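Local coordinates for protein nicotinate phosphoribosyltransferase (Vibrio cholerae, PDB 4HL7) that probably catalyses the ATP-dependent joining of nicotinate to phosphoribosyl pyrophosphate, giving nicotinate mononucleotide, the entry step of NAD synthesis from nicotinate, at residues Val37-Glu42 with Ala378-Arg383; Glu102-Gly107 with Ile119-Ser124; Gly237-Val242 with Arg383-Ile388. All blocks are in the same frame, centred on the assembly; numbering follows the deposited sequence. Where two conformers were deposited one is given.

Contact 1. Residues Val37-Glu42 with Ala378-Arg383; sequences VSVRYE and AECQGR
Strands 38-42 and 378-380 run antiparallel, their axes 4.6 Å apart at an angle of 173°. Val39 and Cys380 form a non-hydrogen-bonded pair, Arg40 and Glu379 a hydrogen-bonded one. Arg40 O accepts two backbone donors, Ala378 N at 2.8 Å and Glu379 N at 3.3 Å: two consecutive residues, Ala378 and Glu379, sit opposite the single Arg40, a classic beta bulge. On the Arg40 side of the sheet, CG of Arg40 stands anti to the backbone N (chi1 179°), and a bend at chi3 turns the guanidinium across the strands. Its NH2 gives a nearly straight bond to Glu379 OE1, 3.1 Å away; the oxygen lies in the guanidinium plane but is approached from above its own carboxylate, the two planes being 86° apart. NH1 reaches along the strand to Glu42 OE1 at 2.7 Å, while a water joins Arg40 NE to Glu379 OE2. The methyl of Ala378 covers one guanidinium face. All three guanidinium nitrogens thus have partners in or near its plane, which should limit its rotation, and Glu398 adds a second carboxylate to NH2. On the face of Val39 and Cys380, apolar groups meet: Cys380 SG lies 3.6 Å from Val37 CG1 and also touches Val39 CG1. At the strand end, Gln381 folds back through chi2 so that its OE1 takes the N-H of Ser38 at 2.8 Å, from above the amide plane, and a water ties the same oxygen to Ser38 OG. Backbone Gln381 N answers to Ser38 O. Cys380 to Arg383 make a type I' turn, leading into strand 383-384. The pairing joins strands far apart in the chain within a five-stranded antiparallel sheet.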
loop_
_atom_site.group_PDB
_atom_site.type_symbol
_atom_site.label_atom_id
_atom_site.label_comp_id
_atom_site.label_asym_id
_atom_site.label_seq_id
_atom_site.Cartn_x
_atom_site.Cartn_y
_atom_site.Cartn_z
ATOM N N VAL A 37 12.217 14.849 -10.975
ATOM C CA VAL A 37 12.730 13.473 -10.842
ATOM C C VAL A 37 11.871 12.511 -11.649
ATOM O O VAL A 37 10.654 12.624 -11.612
ATOM C CB VAL A 37 12.712 13.104 -9.355
ATOM C CG1 VAL A 37 12.861 11.590 -9.136
ATOM C CG2 VAL A 37 13.838 13.901 -8.642
ATOM N N SER A 38 12.492 11.562 -12.380
ATOM C CA SER A 38 11.709 10.572 -13.142
ATOM C C SER A 38 11.772 9.191 -12.456
ATOM O O SER A 38 12.696 8.940 -11.653
ATOM C CB SER A 38 12.265 10.456 -14.531
ATOM O OG SER A 38 12.084 11.710 -15.223
ATOM N N VAL A 39 10.855 8.311 -12.804
ATOM C CA VAL A 39 10.834 6.968 -12.192
ATOM C C VAL A 39 10.331 5.950 -13.194
ATOM O O VAL A 39 9.739 6.317 -14.236
ATOM C CB VAL A 39 9.930 6.885 -10.898
ATOM C CG1 VAL A 39 10.531 7.622 -9.689
ATOM C CG2 VAL A 39 8.516 7.394 -11.158
ATOM N N ARG A 40 10.516 4.670 -12.859
ATOM C CA ARG A 40 9.896 3.573 -13.605
ATOM C C ARG A 40 9.352 2.593 -12.587
ATOM O O ARG A 40 10.088 2.198 -11.664
ATOM C CB ARG A 40 10.872 2.857 -14.518
ATOM C CG ARG A 40 10.173 1.682 -15.271
ATOM C CD ARG A 40 11.018 1.148 -16.424
ATOM N NE ARG A 40 12.421 0.987 -16.009
ATOM C CZ ARG A 40 12.861 -0.108 -15.410
ATOM N NH1 ARG A 40 12.019 -1.117 -15.116
ATOM N NH2 ARG A 40 14.105 -0.188 -15.071
ATOM N N TYR A 41 8.072 2.228 -12.732
ATOM C CA TYR A 41 7.468 1.157 -11.900
ATOM C C TYR A 41 7.244 -0.048 -12.751
ATOM O O TYR A 41 6.945 0.084 -13.974
ATOM C CB TYR A 41 6.081 1.535 -11.418
ATOM C CG TYR A 41 5.974 2.771 -10.510
ATOM C CD1 TYR A 41 6.097 2.655 -9.118
ATOM C CD2 TYR A 41 5.851 4.074 -11.066
ATOM C CE1 TYR A 41 5.933 3.783 -8.279
ATOM C CE2 TYR A 41 5.719 5.205 -10.244
ATOM C CZ TYR A 41 5.792 5.065 -8.860
ATOM O OH TYR A 41 5.648 6.217 -8.058
ATOM N N GLU A 42 7.245 -1.233 -12.105
ATOM C CA GLU A 42 6.975 -2.467 -12.831
ATOM C C GLU A 42 5.939 -3.282 -12.106
ATOM O O GLU A 42 6.067 -3.509 -10.898
ATOM C CB GLU A 42 8.248 -3.327 -12.994
ATOM C CG GLU A 42 9.314 -2.665 -13.858
ATOM C CD GLU A 42 8.878 -2.519 -15.335
ATOM O OE1 GLU A 42 9.550 -1.710 -16.039
ATOM O OE2 GLU A 42 7.942 -3.251 -15.798
ATOM N N ALA A 378 11.108 0.495 -9.696
ATOM C CA ALA A 378 12.280 -0.197 -10.250
ATOM C C ALA A 378 13.460 0.756 -10.332
ATOM O O ALA A 378 14.576 0.329 -10.246
ATOM C CB ALA A 378 11.994 -0.736 -11.637
ATOM N N GLU A 379 13.194 2.036 -10.576
ATOM C CA GLU A 379 14.243 2.933 -11.018
ATOM C C GLU A 379 13.836 4.364 -10.691
ATOM O O GLU A 379 12.668 4.713 -10.767
ATOM C CB GLU A 379 14.369 2.817 -12.551
ATOM C CG GLU A 379 15.528 3.526 -13.181
ATOM C CD GLU A 379 15.521 3.326 -14.697
ATOM O OE1 GLU A 379 15.960 2.250 -15.145
ATOM O OE2 GLU A 379 15.018 4.214 -15.428
ATOM N N CYS A 380 14.818 5.198 -10.394
ATOM C CA CYS A 380 14.575 6.609 -10.092
ATOM C C CYS A 380 15.779 7.396 -10.621
ATOM O O CYS A 380 16.937 7.020 -10.357
ATOM C CB CYS A 380 14.507 6.780 -8.584
ATOM S SG CYS A 380 14.198 8.479 -8.041
ATOM N N GLN A 381 15.497 8.470 -11.376
ATOM C CA GLN A 381 16.548 9.231 -12.090
ATOM C C GLN A 381 17.441 8.325 -12.886
ATOM O O GLN A 381 18.651 8.559 -12.989
ATOM C CB GLN A 381 17.401 10.074 -11.105
ATOM C CG GLN A 381 16.677 11.227 -10.479
ATOM C CD GLN A 381 16.194 12.232 -11.492
ATOM O OE1 GLN A 381 15.289 11.945 -12.271
ATOM N NE2 GLN A 381 16.834 13.405 -11.533
ATOM N N GLY A 382 16.842 7.285 -13.476
ATOM C CA GLY A 382 17.583 6.340 -14.316
ATOM C C GLY A 382 18.529 5.418 -13.561
ATOM O O GLY A 382 19.401 4.796 -14.174
ATOM N N ARG A 383 18.398 5.388 -12.242
ATOM C CA ARG A 383 19.280 4.583 -11.365
ATOM C C ARG A 383 18.454 3.503 -10.682
ATOM O O ARG A 383 17.288 3.752 -10.340
ATOM C CB ARG A 383 19.915 5.490 -10.275
ATOM C CG ARG A 383 20.718 6.683 -10.862
ATOM C CD ARG A 383 20.589 7.971 -10.028
ATOM N NE ARG A 383 20.995 9.128 -10.833
ATOM C CZ ARG A 383 21.316 10.311 -10.316
ATOM N NH1 ARG A 383 21.296 10.487 -9.010
ATOM N NH2 ARG A 383 21.666 11.318 -11.122
HETATM O O HOH W 1 14.622 13.230 -14.638
HETATM O O HOH W 2 13.581 3.425 -17.559
#

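Contact 2. Residues Glu102-Gly107 with Ile119-Ser124; sequences EQVEMG and ISIRGS
Glu105 and Ser120 form a hydrogen-bonded antiparallel pair, with Glu105 N to Ser120 O at 2.9 Å and Ser120 N to Glu105 O at 2.8 Å. A third bond, Arg122 N to Gln103 O, carries the pairing to the end of the preceding helix. Followed outward, Ile119 leaves the strand on the face it shares with Val104 and Met106. Its CB lies against Glu105 O. There the side chain forks: CG2, anti to the backbone N, packs on Val104 CG1 at 3.8 Å, the two side chains running alongside each other in one direction, whereas CG1 meets selenomethionine Met106 CB at 3.8 Å. CD1 ends this branch with no close partner in residues 102-107; helix 131-147 covers Ile119 through Val135 and Val139, and helix 52-64 covers Met106. On the opposite face Glu105 OE1 stands 3.7 Å from Arg122 NH1, a long salt bridge: the oxygen sits clear of the cation's plane and no N-H is aimed at it, so only charge attraction acts. Gln103 OE1 is held by the hydroxyl of Tyr131, and a water links its NE2 to Ser124 N. The pattern is that of a beta hairpin at the margin of an antiparallel sheet, one face packed on helices and the other polar.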
loop_
_atom_site.group_PDB
_atom_site.type_symbol
_atom_site.label_atom_id
_atom_site.label_comp_id
_atom_site.label_asym_id
_atom_site.label_seq_id
_atom_site.Cartn_x
_atom_site.Cartn_y
_atom_site.Cartn_z
ATOM N N GLU A 102 1.628 7.817 -23.164
ATOM C CA GLU A 102 3.044 8.141 -23.022
ATOM C C GLU A 102 3.677 7.418 -21.821
ATOM O O GLU A 102 4.877 7.231 -21.793
ATOM C CB GLU A 102 3.252 9.651 -22.812
ATOM C CG GLU A 102 3.142 10.489 -24.071
ATOM C CD GLU A 102 3.992 9.937 -25.206
ATOM O OE1 GLU A 102 3.424 9.590 -26.269
ATOM O OE2 GLU A 102 5.221 9.824 -25.017
ATOM N N GLN A 103 2.873 7.107 -20.817
ATOM C CA GLN A 103 3.410 6.686 -19.501
ATOM C C GLN A 103 3.279 5.205 -19.240
ATOM O O GLN A 103 3.967 4.668 -18.372
ATOM C CB GLN A 103 2.673 7.440 -18.402
ATOM C CG GLN A 103 3.019 8.929 -18.409
ATOM C CD GLN A 103 1.998 9.803 -17.678
ATOM O OE1 GLN A 103 0.801 9.485 -17.572
ATOM N NE2 GLN A 103 2.474 10.924 -17.182
ATOM N N VAL A 104 2.360 4.544 -19.931
ATOM C CA VAL A 104 2.098 3.146 -19.598
ATOM C C VAL A 104 2.372 2.258 -20.806
ATOM O O VAL A 104 1.896 2.564 -21.916
ATOM C CB VAL A 104 0.663 2.976 -19.070
ATOM C CG1 VAL A 104 0.353 1.510 -18.685
ATOM C CG2 VAL A 104 0.454 3.907 -17.886
ATOM N N GLU A 105 3.151 1.186 -20.598
ATOM C CA GLU A 105 3.314 0.106 -21.605
ATOM C C GLU A 105 2.869 -1.196 -20.991
ATOM O O GLU A 105 3.071 -1.427 -19.795
ATOM C CB GLU A 105 4.763 -0.110 -21.983
ATOM C CG GLU A 105 5.451 1.056 -22.618
ATOM C CD GLU A 105 6.761 0.633 -23.265
ATOM O OE1 GLU A 105 7.343 -0.409 -22.871
ATOM O OE2 GLU A 105 7.206 1.346 -24.164
HETATM N N MSE A 106 2.320 -2.083 -21.793
HETATM C CA MSE A 106 2.023 -3.399 -21.245
HETATM C C MSE A 106 2.083 -4.422 -22.308
HETATM O O MSE A 106 1.985 -4.098 -23.485
HETATM C CB MSE A 106 0.657 -3.363 -20.618
HETATM C CG MSE A 106 -0.429 -2.960 -21.618
HETATM SE SE MSE A 106 -2.032 -2.714 -20.471
HETATM C CE MSE A 106 -2.069 -0.749 -20.373
ATOM N N GLY A 107 2.285 -5.667 -21.893
ATOM C CA GLY A 107 2.371 -6.803 -22.833
ATOM C C GLY A 107 2.441 -8.127 -22.089
ATOM O O GLY A 107 2.424 -8.178 -20.847
ATOM N N ILE A 119 3.223 -4.752 -16.843
ATOM C CA ILE A 119 2.870 -3.362 -17.074
ATOM C C ILE A 119 4.027 -2.512 -16.568
ATOM O O ILE A 119 4.472 -2.680 -15.421
ATOM C CB ILE A 119 1.568 -2.998 -16.322
ATOM C CG1 ILE A 119 0.409 -3.870 -16.830
ATOM C CG2 ILE A 119 1.213 -1.521 -16.492
ATOM C CD1 ILE A 119 -0.789 -3.754 -15.896
ATOM N N SER A 120 4.484 -1.562 -17.389
ATOM C CA SER A 120 5.638 -0.693 -17.046
ATOM C C SER A 120 5.148 0.754 -17.063
ATOM O O SER A 120 4.453 1.165 -18.005
ATOM C CB SER A 120 6.725 -0.806 -18.087
ATOM O OG SER A 120 7.228 -2.135 -18.202
ATOM N N ILE A 121 5.432 1.495 -16.004
ATOM C CA ILE A 121 4.906 2.875 -15.928
ATOM C C ILE A 121 6.125 3.781 -15.808
ATOM O O ILE A 121 6.932 3.603 -14.892
ATOM C CB ILE A 121 4.003 3.021 -14.709
ATOM C CG1 ILE A 121 2.773 2.090 -14.797
ATOM C CG2 ILE A 121 3.507 4.450 -14.544
ATOM C CD1 ILE A 121 2.012 2.081 -13.486
ATOM N N ARG A 122 6.256 4.758 -16.717
ATOM C CA ARG A 122 7.445 5.619 -16.779
ATOM C C ARG A 122 7.043 7.098 -16.899
ATOM O O ARG A 122 6.173 7.412 -17.714
ATOM C CB ARG A 122 8.247 5.339 -18.081
ATOM C CG ARG A 122 8.823 3.926 -18.241
ATOM C CD ARG A 122 9.655 3.864 -19.512
ATOM N NE ARG A 122 10.509 2.659 -19.660
ATOM C CZ ARG A 122 10.052 1.420 -19.853
ATOM N NH1 ARG A 122 8.746 1.187 -19.881
ATOM N NH2 ARG A 122 10.905 0.404 -19.998
ATOM N N GLY A 123 7.750 7.999 -16.198
ATOM C CA GLY A 123 7.496 9.446 -16.356
ATOM C C GLY A 123 8.046 10.164 -15.166
ATOM O O GLY A 123 8.862 9.600 -14.395
ATOM N N SER A 124 7.611 11.410 -14.967
ATOM C CA SER A 124 7.993 12.065 -13.713
ATOM C C SER A 124 7.379 11.330 -12.542
ATOM O O SER A 124 6.282 10.766 -12.619
ATOM C CB SER A 124 7.591 13.549 -13.663
ATOM O OG SER A 124 6.214 13.727 -13.524
HETATM O O HOH W 3 6.694 9.043 -19.915
HETATM O O HOH W 4 5.319 12.070 -16.802
#

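Contact 3. Residues Gly237-Val242 with Arg383-Ile388; sequences GHQALV and RPVAKI
Ala240 and Gln239, neighbours on the last turn of helix 232-241, meet Arg383, Val385 and Ala386 where the chain leaves strand 383-384. The methyl of Ala240 sits between two side chains, with Val385 CG1 4.0 Å away and Arg383 CD at 3.9 Å. The same CG1 also approaches Ala240 N, and Cys380 borders both residues from strand 372-380. Gln239 works differently. Its chain runs extended beyond CG, chi2 165°, and brings the amide alongside the backbone of Ala386, where it pairs twice. OE1 accepts from Ala386 N at 2.7 Å, and NE2 gives a hydrogen to Ala386 O at 2.9 Å. The carbonyl oxygen of Ala386 lies close to the plane of the Gln239 amide, and the N-H of Ala386 approaches OE1 tilted 19° from that plane. Both polar ends of one buried side chain are therefore used on one residue, which holds the amide's orientation, while Phe402 and Leu406 of helix 400-409 touch Gln239 from outside the pair. Where the helix ends, Arg383 bends at chi2 and lays its guanidinium edge against Ala240 O, with NH1 at 2.8 Å; the bond is noticeably bent, at 138°. A water bridges the two backbones, donating to Gln239 O and to Pro384 O. The chemistry implies a specific join: the glutamine supplies the donor and acceptor that a neighbouring strand would offer to Ala386, and an arginine and a water take up carbonyls at the helix end, where a positive group would probably be favoured electrostatically.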
loop_
_atom_site.group_PDB
_atom_site.type_symbol
_atom_site.label_atom_id
_atom_site.label_comp_id
_atom_site.label_asym_id
_atom_site.label_seq_id
_atom_site.Cartn_x
_atom_site.Cartn_y
_atom_site.Cartn_z
ATOM N N GLY A 237 13.209 5.585 -3.409
ATOM C CA GLY A 237 13.608 6.661 -4.356
ATOM C C GLY A 237 14.834 7.430 -3.846
ATOM O O GLY A 237 15.689 7.848 -4.616
ATOM N N HIS A 238 14.908 7.654 -2.535
ATOM C CA HIS A 238 16.092 8.348 -1.970
ATOM C C HIS A 238 17.405 7.664 -2.180
ATOM O O HIS A 238 18.458 8.295 -2.083
ATOM C CB HIS A 238 15.864 8.749 -0.496
ATOM C CG HIS A 238 14.991 9.985 -0.367
ATOM N ND1 HIS A 238 13.649 9.926 -0.476
ATOM C CD2 HIS A 238 15.317 11.346 -0.310
ATOM C CE1 HIS A 238 13.124 11.184 -0.399
ATOM N NE2 HIS A 238 14.147 12.053 -0.293
ATOM N N GLN A 239 17.387 6.370 -2.494
ATOM C CA GLN A 239 18.640 5.642 -2.866
ATOM C C GLN A 239 19.277 6.149 -4.145
ATOM O O GLN A 239 20.454 5.895 -4.425
ATOM C CB GLN A 239 18.378 4.110 -2.995
ATOM C CG GLN A 239 17.936 3.489 -1.679
ATOM C CD GLN A 239 17.341 2.098 -1.896
ATOM O OE1 GLN A 239 17.495 1.535 -2.964
ATOM N NE2 GLN A 239 16.637 1.557 -0.885
ATOM N N ALA A 240 18.473 6.789 -4.957
ATOM C CA ALA A 240 18.938 7.420 -6.182
ATOM C C ALA A 240 19.253 8.921 -5.991
ATOM O O ALA A 240 20.102 9.479 -6.727
ATOM C CB ALA A 240 17.890 7.261 -7.296
ATOM N N LEU A 241 18.589 9.563 -5.042
ATOM C CA LEU A 241 18.628 11.018 -4.942
ATOM C C LEU A 241 19.735 11.531 -3.985
ATOM O O LEU A 241 20.224 12.698 -4.169
ATOM C CB LEU A 241 17.256 11.539 -4.423
ATOM C CG LEU A 241 16.074 11.138 -5.318
ATOM C CD1 LEU A 241 14.788 11.616 -4.662
ATOM C CD2 LEU A 241 16.265 11.850 -6.622
ATOM N N VAL A 242 20.128 10.711 -3.005
ATOM C CA VAL A 242 21.272 11.067 -2.121
ATOM C C VAL A 242 22.208 9.877 -2.066
ATOM O O VAL A 242 21.982 8.898 -2.735
ATOM C CB VAL A 242 20.775 11.439 -0.677
ATOM C CG1 VAL A 242 19.857 12.687 -0.804
ATOM C CG2 VAL A 242 19.945 10.296 0.017
ATOM N N ARG A 383 18.398 5.388 -12.242
ATOM C CA ARG A 383 19.280 4.583 -11.365
ATOM C C ARG A 383 18.454 3.503 -10.682
ATOM O O ARG A 383 17.288 3.752 -10.340
ATOM C CB ARG A 383 19.915 5.490 -10.275
ATOM C CG ARG A 383 20.718 6.683 -10.862
ATOM C CD ARG A 383 20.589 7.971 -10.028
ATOM N NE ARG A 383 20.995 9.128 -10.833
ATOM C CZ ARG A 383 21.316 10.311 -10.316
ATOM N NH1 ARG A 383 21.296 10.487 -9.010
ATOM N NH2 ARG A 383 21.666 11.318 -11.122
ATOM N N PRO A 384 19.057 2.333 -10.423
ATOM C CA PRO A 384 18.282 1.301 -9.713
ATOM C C PRO A 384 17.983 1.696 -8.273
ATOM O O PRO A 384 18.779 2.444 -7.643
ATOM C CB PRO A 384 19.226 0.056 -9.663
ATOM C CG PRO A 384 20.466 0.440 -10.388
ATOM C CD PRO A 384 20.461 1.950 -10.637
ATOM N N VAL A 385 16.923 1.133 -7.710
ATOM C CA VAL A 385 16.625 1.296 -6.272
ATOM C C VAL A 385 16.126 -0.076 -5.791
ATOM O O VAL A 385 15.793 -0.936 -6.607
ATOM C CB VAL A 385 15.559 2.390 -6.001
ATOM C CG1 VAL A 385 16.044 3.762 -6.503
ATOM C CG2 VAL A 385 14.201 1.983 -6.628
ATOM N N ALA A 386 16.154 -0.310 -4.496
ATOM C CA ALA A 386 15.847 -1.682 -4.004
ATOM C C ALA A 386 15.135 -1.689 -2.683
ATOM O O ALA A 386 15.255 -0.769 -1.906
ATOM C CB ALA A 386 17.096 -2.509 -3.881
ATOM N N LYS A 387 14.361 -2.751 -2.459
ATOM C CA LYS A 387 13.813 -2.999 -1.147
ATOM C C LYS A 387 14.371 -4.319 -0.672
ATOM O O LYS A 387 14.427 -5.294 -1.422
ATOM C CB LYS A 387 12.291 -3.110 -1.180
ATOM C CG LYS A 387 11.686 -3.355 0.182
ATOM C CD LYS A 387 10.186 -3.340 0.062
ATOM C CE LYS A 387 9.578 -4.164 1.151
ATOM N NZ LYS A 387 8.208 -4.521 0.707
ATOM N N ILE A 388 14.771 -4.377 0.594
ATOM C CA ILE A 388 15.375 -5.610 1.083
ATOM C C ILE A 388 14.302 -6.362 1.924
ATOM O O ILE A 388 13.866 -7.454 1.582
ATOM C CB ILE A 388 16.658 -5.318 1.908
ATOM C CG1 ILE A 388 17.742 -4.792 0.982
ATOM C CG2 ILE A 388 17.233 -6.630 2.481
ATOM C CD1 ILE A 388 18.857 -4.041 1.649
HETATM O O HOH W 5 20.400 4.617 -7.118
#

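Overall arrangement
Contacts 1 and 2 lie in the same antiparallel sheet, joined through neighbouring strands 38-46 and 116-122: Tyr41 N approaches Ile121 O and Glu42 OE2 meets Ser120 OG. Both are partly buried, but contact 2, a local hairpin nested inside the loop closed by contact 1, has three exposed residues among those that touch and contact 1 none. Contact 1 joins residues far apart in sequence. Contact 3 is largely buried and ties the sheet's opposite edge strand to helix 232-241, sharing Arg383 with contact 1 and touching it where Val37 meets Leu241. Regular strand pairing dominates the first two, with a compact charge network in contact 1 and a loose ion pair in contact 2, whereas contact 3 relies on side-chain-to-backbone bonds.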